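Local atomic coordinates of rhamnosidase B (Bacillus sp., PDB entry 2OKX), a protein that is a family 78 glycoside hydrolase, an alpha-L-rhamnosidase that hydrolyses terminal alpha-L-rhamnose residues from glycosides, probably with inversion at the anomeric carbon. Residues V246-T251 with F324-P329. Numbering follows the deposited sequence.
Sequences VATILT and FTLRSP
Antiparallel pairing in a beta-sandwich-like domain joins I249, L250 and T251 of strand 240-252 to R327, L326 and T325 of the short strand 324-327. The hydrogen-bonded pairs I249-R327 and T251-T325 flank the non-hydrogen-bonded pair L250-L326. The bond from I249 N to R327 O is nearly straight at 2.9 Å, whereas R327 N reaches I249 O at a longer 3.3 Å. I249 O also accepts a hydrogen bond from a water 2.7 Å away, which bonds T251 OG1 as well and, weakly, T325 OG1.

Side chains alternate between the two faces. With I249, T251 and T325 stands R327, its chain extended; I249 CG2 sits over one face of the guanidinium, offset toward its rim, with NH1 3.8 Å from CG2, and NH2 forms a salt bridge with E298 on strand 297-309. On the other face L250 CG is anti to the backbone N (chi1 171°), and its CD1 meets L326 CD1 at 3.6 Å and F324 CD2 at 3.5 Å. T248 OG1, beside L326 CG, bonds P336 O.

Where the pairing ends, P329 lays its ring beside A247, CD lying 3.5 Å from A247 O and CG also touching I249 CG1. A glycine here would probably open a gap beside A247 and I249 and free the backbone to turn. Backbone ladder and alternating faces mark antiparallel pairing, here in one sheet of a two-sheet domain, with L326 and F324 touching I318 of strand 314-320 in the other.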
ATOM      1  N   VAL A 246      13.853  16.848  20.379  1.00 25.75           N
ATOM      2  CA  VAL A 246      13.137  16.005  21.320  1.00 26.04           C
ATOM      3  C   VAL A 246      14.075  16.099  22.510  1.00 25.57           C
ATOM      4  O   VAL A 246      15.290  15.995  22.344  1.00 23.33           O
ATOM      5  CB  VAL A 246      13.055  14.533  20.872  1.00 27.75           C
ATOM      6  CG1 VAL A 246      12.716  13.650  22.074  1.00 28.19           C
ATOM      7  CG2 VAL A 246      11.986  14.378  19.805  1.00 27.05           C
ATOM      8  N   ALA A 247      13.531  16.299  23.704  1.00 26.07           N
ATOM      9  CA  ALA A 247      14.389  16.415  24.875  1.00 26.04           C
ATOM     10  C   ALA A 247      13.880  15.633  26.074  1.00 25.95           C
ATOM     11  O   ALA A 247      12.675  15.538  26.308  1.00 25.90           O
ATOM     12  CB  ALA A 247      14.557  17.883  25.248  1.00 26.08           C
ATOM     13  N   THR A 248      14.820  15.078  26.829  1.00 26.46           N
ATOM     14  CA  THR A 248      14.496  14.317  28.022  1.00 28.43           C
ATOM     15  C   THR A 248      15.689  14.338  28.967  1.00 28.68           C
ATOM     16  O   THR A 248      16.840  14.481  28.539  1.00 27.63           O
ATOM     17  CB  THR A 248      14.168  12.843  27.690  1.00 28.31           C
ATOM     18  OG1 THR A 248      13.608  12.205  28.847  1.00 29.25           O
ATOM     19  CG2 THR A 248      15.430  12.095  27.274  1.00 27.36           C
ATOM     20  N   ILE A 249      15.405  14.203  30.257  1.00 30.08           N
ATOM     21  CA  ILE A 249      16.456  14.179  31.263  1.00 31.34           C
ATOM     22  C   ILE A 249      16.725  12.728  31.632  1.00 30.52           C
ATOM     23  O   ILE A 249      15.836  12.028  32.117  1.00 31.07           O
ATOM     24  CB  ILE A 249      16.044  14.942  32.539  1.00 33.15           C
ATOM     25  CG1 ILE A 249      15.722  16.397  32.199  1.00 34.64           C
ATOM     26  CG2 ILE A 249      17.166  14.876  33.565  1.00 33.52           C
ATOM     27  CD1 ILE A 249      16.902  17.163  31.642  1.00 37.54           C
ATOM     28  N   LEU A 250      17.950  12.280  31.387  1.00 31.62           N
ATOM     29  CA  LEU A 250      18.358  10.917  31.696  1.00 33.47           C
ATOM     30  C   LEU A 250      19.083  10.916  33.035  1.00 34.76           C
ATOM     31  O   LEU A 250      20.128  11.548  33.174  1.00 35.25           O
ATOM     32  CB  LEU A 250      19.295  10.389  30.605  1.00 34.06           C
ATOM     33  CG  LEU A 250      19.993   9.053  30.860  1.00 33.97           C
ATOM     34  CD1 LEU A 250      18.960   7.955  31.013  1.00 34.99           C
ATOM     35  CD2 LEU A 250      20.936   8.740  29.708  1.00 36.41           C
ATOM     36  N   THR A 251      18.532  10.204  34.013  1.00 36.08           N
ATOM     37  CA  THR A 251      19.142  10.142  35.336  1.00 36.67           C
ATOM     38  C   THR A 251      19.648   8.746  35.660  1.00 37.96           C
ATOM     39  O   THR A 251      18.881   7.780  35.655  1.00 37.04           O
ATOM     40  CB  THR A 251      18.142  10.553  36.433  1.00 37.15           C
ATOM     41  OG1 THR A 251      17.608  11.847  36.137  1.00 37.77           O
ATOM     42  CG2 THR A 251      18.832  10.603  37.787  1.00 39.77           C
ATOM     43  N   PHE A 324      18.214   3.524  35.280  1.00 36.99           N
ATOM     44  CA  PHE A 324      18.018   4.915  34.888  1.00 35.45           C
ATOM     45  C   PHE A 324      16.547   5.310  34.804  1.00 35.41           C
ATOM     46  O   PHE A 324      15.664   4.462  34.677  1.00 34.64           O
ATOM     47  CB  PHE A 324      18.691   5.197  33.538  1.00 35.19           C
ATOM     48  CG  PHE A 324      18.079   4.448  32.383  1.00 34.51           C
ATOM     49  CD1 PHE A 324      18.434   3.130  32.121  1.00 35.39           C
ATOM     50  CD2 PHE A 324      17.136   5.061  31.565  1.00 33.68           C
ATOM     51  CE1 PHE A 324      17.858   2.432  31.060  1.00 33.99           C
ATOM     52  CE2 PHE A 324      16.556   4.373  30.503  1.00 34.14           C
ATOM     53  CZ  PHE A 324      16.919   3.057  30.252  1.00 32.91           C
ATOM     54  N   THR A 325      16.291   6.609  34.888  1.00 34.80           N
ATOM     55  CA  THR A 325      14.936   7.128  34.797  1.00 35.09           C
ATOM     56  C   THR A 325      14.916   8.222  33.738  1.00 34.35           C
ATOM     57  O   THR A 325      15.965   8.708  33.313  1.00 32.95           O
ATOM     58  CB  THR A 325      14.455   7.730  36.140  1.00 36.73           C
ATOM     59  OG1 THR A 325      15.202   8.919  36.433  1.00 38.55           O
ATOM     60  CG2 THR A 325      14.649   6.730  37.268  1.00 36.75           C
ATOM     61  N   LEU A 326      13.717   8.600  33.315  1.00 34.15           N
ATOM     62  CA  LEU A 326      13.542   9.637  32.311  1.00 34.42           C
ATOM     63  C   LEU A 326      12.415  10.563  32.723  1.00 34.04           C
ATOM     64  O   LEU A 326      11.417  10.123  33.297  1.00 35.64           O
ATOM     65  CB  LEU A 326      13.188   9.018  30.952  1.00 35.28           C
ATOM     66  CG  LEU A 326      14.277   8.748  29.912  1.00 37.78           C
ATOM     67  CD1 LEU A 326      15.375   7.876  30.490  1.00 38.12           C
ATOM     68  CD2 LEU A 326      13.637   8.082  28.696  1.00 38.33           C
ATOM     69  N   ARG A 327      12.570  11.848  32.436  1.00 32.51           N
ATOM     70  CA  ARG A 327      11.518  12.798  32.746  1.00 33.17           C
ATOM     71  C   ARG A 327      11.589  13.974  31.793  1.00 30.61           C
ATOM     72  O   ARG A 327      12.657  14.317  31.291  1.00 30.05           O
ATOM     73  CB  ARG A 327      11.601  13.279  34.201  1.00 35.23           C
ATOM     74  CG  ARG A 327      12.729  14.235  34.528  1.00 37.51           C
ATOM     75  CD  ARG A 327      12.449  14.906  35.878  1.00 41.70           C
ATOM     76  NE  ARG A 327      13.505  15.829  36.279  1.00 41.21           N
ATOM     77  CZ  ARG A 327      14.733  15.449  36.615  1.00 43.01           C
ATOM     78  NH1 ARG A 327      15.060  14.164  36.600  1.00 41.50           N
ATOM     79  NH2 ARG A 327      15.637  16.358  36.958  1.00 43.20           N
ATOM     80  N   SER A 328      10.434  14.574  31.538  1.00 30.76           N
ATOM     81  CA  SER A 328      10.328  15.710  30.638  1.00 31.81           C
ATOM     82  C   SER A 328      10.857  16.987  31.268  1.00 33.59           C
ATOM     83  O   SER A 328      10.664  17.225  32.460  1.00 34.00           O
ATOM     84  CB  SER A 328       8.868  15.920  30.242  1.00 33.41           C
ATOM     85  OG  SER A 328       8.703  17.132  29.528  1.00 36.13           O
ATOM     86  N   PRO A 329      11.545  17.821  30.476  1.00 33.73           N
ATOM     87  CA  PRO A 329      12.080  19.078  31.006  1.00 33.79           C
ATOM     88  C   PRO A 329      10.928  20.060  31.185  1.00 32.94           C
ATOM     89  O   PRO A 329      11.088  21.124  31.778  1.00 34.30           O
ATOM     90  CB  PRO A 329      13.053  19.533  29.918  1.00 33.44           C
ATOM     91  CG  PRO A 329      13.420  18.254  29.210  1.00 35.54           C
ATOM     92  CD  PRO A 329      12.102  17.541  29.143  1.00 33.84           C
TER
HETATM   93  O   HOH W   1      15.289  11.826  34.799  1.00 34.41           O